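Local coordinates for ESX-1 secretion-associated protein EspB (Mycobacterium marinum, PDB 7P0Z) that is secreted through the mycobacterial ESX-1 system and assembles into a seven-subunit, channel-like oligomer, consistent with a role in protein transport, at residues 192-203 and 274-282. Sequence-based numbering, arbitrary orientation.
Sequences QQKEWILHMAKL and VNPPKPPAA
Proline-on-tryptophan packing, pinned by a hydrogen bond from the indole N-H to a backbone carbonyl, lays the extended, proline-rich segment 274-282 along helix 181-224 in the PPE domain of EspB. The two run antiparallel, L203 meeting V274 at one end and Q192 meeting P280 at the other. Backbone angles from P276 to A282 are those of a polyproline II conformation, a textbook way of presenting pyrrolidine rings to an aromatic side chain. W196 is that aromatic residue. With CG anti to the backbone N (chi1 -176°), its indole leans from the helix toward the loop and lies alongside P279, whose CA sits over the five-membered ring at 3.4 Å from its centroid, a CH-pi contact 13° off the normal. M200 CG lies over the rim of the opposite face, so the indole is held between loop and helix. Its edge is used as well: NE1 donates to P277 O at 2.9 Å, nearly straight at 170°, with the acceptor in the indole plane but the donor well above the carbonyl plane. P280 CD rests on W196 CB at 3.6 Å. Further along, P277 lays its CG and CD obliquely against the H199 ring, 3.4 Å separating CD from CE1, while M200, bent at chi2 and chi3, brings CE to 3.9 Å from P276 CB. L203 ends the seam, its CD1 3.7 Å from P276 CA. Helix 42-81 lies beside this seam, its S54 and E68 bonding the amides of V274 and A282, and N275 packs against L198 of a neighbouring subunit. With no N-H on P276, P277, P279 or P280, this part of the loop meets helix 181-224 through a carbonyl oxygen, CH groups and ring surface; the indole serves all three, and its N-H, together with the packing of P279 and M200, would limit ring rotation and favour this register.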
loop_
_atom_site.group_PDB
_atom_site.type_symbol
_atom_site.label_atom_id
_atom_site.label_comp_id
_atom_site.label_asym_id
_atom_site.label_seq_id
_atom_site.Cartn_x
_atom_site.Cartn_y
_atom_site.Cartn_z
ATOM N N GLN A 192 14.556 -17.874 21.409
ATOM C CA GLN A 192 13.331 -18.256 20.727
ATOM C C GLN A 192 12.169 -18.378 21.697
ATOM O O GLN A 192 11.050 -17.947 21.398
ATOM C CB GLN A 192 13.540 -19.562 19.993
ATOM C CG GLN A 192 14.323 -19.418 18.753
ATOM C CD GLN A 192 14.519 -20.732 18.083
ATOM O OE1 GLN A 192 14.955 -21.690 18.701
ATOM N NE2 GLN A 192 14.164 -20.804 16.822
ATOM N N GLN A 193 12.404 -18.988 22.849
ATOM C CA GLN A 193 11.343 -19.075 23.839
ATOM C C GLN A 193 10.897 -17.691 24.276
ATOM O O GLN A 193 9.708 -17.449 24.489
ATOM C CB GLN A 193 11.794 -19.876 25.050
ATOM C CG GLN A 193 12.082 -21.327 24.797
ATOM C CD GLN A 193 11.010 -22.045 24.001
ATOM O OE1 GLN A 193 11.277 -22.575 22.932
ATOM N NE2 GLN A 193 9.800 -22.072 24.523
ATOM N N LYS A 194 11.845 -16.779 24.433
ATOM C CA LYS A 194 11.519 -15.417 24.805
ATOM C C LYS A 194 10.641 -14.765 23.748
ATOM O O LYS A 194 9.667 -14.078 24.074
ATOM C CB LYS A 194 12.815 -14.640 24.996
ATOM C CG LYS A 194 12.712 -13.278 25.621
ATOM C CD LYS A 194 12.449 -12.246 24.589
ATOM C CE LYS A 194 13.547 -12.242 23.595
ATOM N NZ LYS A 194 13.330 -11.202 22.579
ATOM N N GLU A 195 10.976 -14.962 22.480
ATOM C CA GLU A 195 10.166 -14.395 21.414
ATOM C C GLU A 195 8.756 -14.941 21.444
ATOM O O GLU A 195 7.784 -14.203 21.270
ATOM C CB GLU A 195 10.795 -14.684 20.070
ATOM C CG GLU A 195 12.004 -13.892 19.849
ATOM C CD GLU A 195 11.687 -12.448 19.650
ATOM O OE1 GLU A 195 10.626 -12.150 19.070
ATOM O OE2 GLU A 195 12.492 -11.604 20.073
ATOM N N TRP A 196 8.626 -16.239 21.655
ATOM C CA TRP A 196 7.303 -16.825 21.718
ATOM C C TRP A 196 6.515 -16.282 22.899
ATOM O O TRP A 196 5.313 -16.034 22.789
ATOM C CB TRP A 196 7.413 -18.334 21.792
ATOM C CG TRP A 196 6.117 -18.983 21.765
ATOM C CD1 TRP A 196 5.337 -19.199 20.685
ATOM C CD2 TRP A 196 5.409 -19.488 22.881
ATOM N NE1 TRP A 196 4.186 -19.824 21.052
ATOM C CE2 TRP A 196 4.204 -20.014 22.403
ATOM C CE3 TRP A 196 5.678 -19.549 24.244
ATOM C CZ2 TRP A 196 3.274 -20.601 23.233
ATOM C CZ3 TRP A 196 4.756 -20.126 25.065
ATOM C CH2 TRP A 196 3.561 -20.644 24.561
ATOM N N ILE A 197 7.169 -16.100 24.037
ATOM C CA ILE A 197 6.490 -15.564 25.206
ATOM C C ILE A 197 6.007 -14.144 24.944
ATOM O O ILE A 197 4.908 -13.767 25.347
ATOM C CB ILE A 197 7.414 -15.641 26.434
ATOM C CG1 ILE A 197 7.552 -17.080 26.892
ATOM C CG2 ILE A 197 6.897 -14.789 27.565
ATOM C CD1 ILE A 197 6.345 -17.604 27.549
ATOM N N LEU A 198 6.819 -13.333 24.283
ATOM C CA LEU A 198 6.384 -11.978 23.978
ATOM C C LEU A 198 5.209 -11.978 23.015
ATOM O O LEU A 198 4.277 -11.184 23.163
ATOM C CB LEU A 198 7.544 -11.175 23.418
ATOM C CG LEU A 198 8.513 -10.778 24.519
ATOM C CD1 LEU A 198 9.501 -9.791 24.015
ATOM C CD2 LEU A 198 7.759 -10.200 25.675
ATOM N N HIS A 199 5.224 -12.873 22.037
ATOM C CA HIS A 199 4.078 -12.990 21.151
ATOM C C HIS A 199 2.830 -13.414 21.917
ATOM O O HIS A 199 1.726 -12.934 21.642
ATOM C CB HIS A 199 4.392 -13.967 20.026
ATOM C CG HIS A 199 3.375 -13.970 18.938
ATOM N ND1 HIS A 199 2.310 -14.839 18.921
ATOM C CD2 HIS A 199 3.233 -13.181 17.852
ATOM C CE1 HIS A 199 1.563 -14.597 17.862
ATOM N NE2 HIS A 199 2.104 -13.598 17.196
ATOM N N MET A 200 2.985 -14.307 22.883
ATOM C CA MET A 200 1.839 -14.747 23.666
ATOM C C MET A 200 1.301 -13.624 24.533
ATOM O O MET A 200 0.092 -13.507 24.733
ATOM C CB MET A 200 2.227 -15.937 24.530
ATOM C CG MET A 200 2.483 -17.201 23.755
ATOM S SD MET A 200 1.119 -17.682 22.697
ATOM C CE MET A 200 0.166 -18.628 23.863
ATOM N N ALA A 201 2.189 -12.801 25.071
ATOM C CA ALA A 201 1.746 -11.644 25.830
ATOM C C ALA A 201 0.980 -10.685 24.944
ATOM O O ALA A 201 -0.027 -10.106 25.358
ATOM C CB ALA A 201 2.940 -10.949 26.466
ATOM N N LYS A 202 1.451 -10.501 23.721
ATOM C CA LYS A 202 0.755 -9.642 22.781
ATOM C C LYS A 202 -0.636 -10.178 22.471
ATOM O O LYS A 202 -1.596 -9.416 22.346
ATOM C CB LYS A 202 1.597 -9.526 21.528
ATOM C CG LYS A 202 1.158 -8.516 20.577
ATOM C CD LYS A 202 2.120 -8.490 19.443
ATOM C CE LYS A 202 3.432 -7.842 19.841
ATOM N NZ LYS A 202 3.324 -6.376 20.030
ATOM N N LEU A 203 -0.764 -11.492 22.351
ATOM C CA LEU A 203 -2.076 -12.082 22.133
ATOM C C LEU A 203 -2.980 -11.891 23.338
ATOM O O LEU A 203 -4.176 -11.631 23.191
ATOM C CB LEU A 203 -1.930 -13.561 21.817
ATOM C CG LEU A 203 -1.308 -13.850 20.462
ATOM C CD1 LEU A 203 -1.254 -15.348 20.234
ATOM C CD2 LEU A 203 -2.052 -13.157 19.369
ATOM N N VAL A 274 -8.556 -15.770 17.900
ATOM C CA VAL A 274 -7.154 -15.626 18.253
ATOM C C VAL A 274 -6.520 -16.996 18.142
ATOM O O VAL A 274 -6.841 -17.876 18.938
ATOM C CB VAL A 274 -6.988 -15.071 19.672
ATOM C CG1 VAL A 274 -5.533 -14.937 20.025
ATOM C CG2 VAL A 274 -7.669 -13.748 19.790
ATOM N N ASN A 275 -5.625 -17.191 17.175
ATOM C CA ASN A 275 -4.932 -18.470 17.148
ATOM C C ASN A 275 -3.476 -18.306 17.531
ATOM O O ASN A 275 -2.708 -17.639 16.832
ATOM C CB ASN A 275 -5.035 -19.205 15.818
ATOM C CG ASN A 275 -4.547 -18.425 14.673
ATOM O OD1 ASN A 275 -4.273 -17.240 14.780
ATOM N ND2 ASN A 275 -4.318 -19.113 13.573
ATOM N N PRO A 276 -3.065 -18.916 18.626
ATOM C CA PRO A 276 -1.690 -18.803 19.075
ATOM C C PRO A 276 -0.781 -19.689 18.252
ATOM O O PRO A 276 -1.147 -20.823 17.926
ATOM C CB PRO A 276 -1.755 -19.294 20.524
ATOM C CG PRO A 276 -3.196 -19.459 20.823
ATOM C CD PRO A 276 -3.886 -19.689 19.560
ATOM N N PRO A 277 0.399 -19.217 17.896
ATOM C CA PRO A 277 1.381 -20.111 17.287
ATOM C C PRO A 277 1.901 -21.079 18.322
ATOM O O PRO A 277 1.948 -20.783 19.512
ATOM C CB PRO A 277 2.473 -19.159 16.817
ATOM C CG PRO A 277 2.390 -18.041 17.765
ATOM C CD PRO A 277 0.968 -17.901 18.194
ATOM N N LYS A 278 2.275 -22.255 17.873
ATOM C CA LYS A 278 2.858 -23.185 18.807
ATOM C C LYS A 278 4.274 -22.737 19.136
ATOM O O LYS A 278 4.927 -22.076 18.331
ATOM C CB LYS A 278 2.881 -24.589 18.248
ATOM C CG LYS A 278 3.721 -24.743 17.045
ATOM C CD LYS A 278 3.630 -26.164 16.609
ATOM C CE LYS A 278 4.214 -27.061 17.668
ATOM N NZ LYS A 278 4.163 -28.487 17.313
ATOM N N PRO A 279 4.752 -23.048 20.332
ATOM C CA PRO A 279 6.075 -22.600 20.716
ATOM C C PRO A 279 7.143 -23.303 19.903
ATOM O O PRO A 279 6.982 -24.472 19.522
ATOM C CB PRO A 279 6.153 -22.976 22.204
ATOM C CG PRO A 279 5.139 -24.038 22.377
ATOM C CD PRO A 279 4.056 -23.738 21.422
ATOM N N PRO A 280 8.248 -22.634 19.611
ATOM C CA PRO A 280 9.341 -23.297 18.902
ATOM C C PRO A 280 9.872 -24.461 19.711
ATOM O O PRO A 280 9.843 -24.456 20.938
ATOM C CB PRO A 280 10.389 -22.197 18.756
ATOM C CG PRO A 280 10.107 -21.284 19.841
ATOM C CD PRO A 280 8.632 -21.297 20.072
ATOM N N ALA A 281 10.321 -25.482 19.009
ATOM C CA ALA A 281 10.860 -26.647 19.682
ATOM C C ALA A 281 12.099 -26.265 20.466
ATOM O O ALA A 281 12.929 -25.492 19.995
ATOM C CB ALA A 281 11.192 -27.725 18.669
ATOM N N ALA A 282 12.202 -26.785 21.676
ATOM C CA ALA A 282 13.405 -26.597 22.461
ATOM C C ALA A 282 14.571 -27.331 21.825
ATOM O O ALA A 282 14.396 -28.338 21.146
ATOM C CB ALA A 282 13.196 -27.103 23.880
#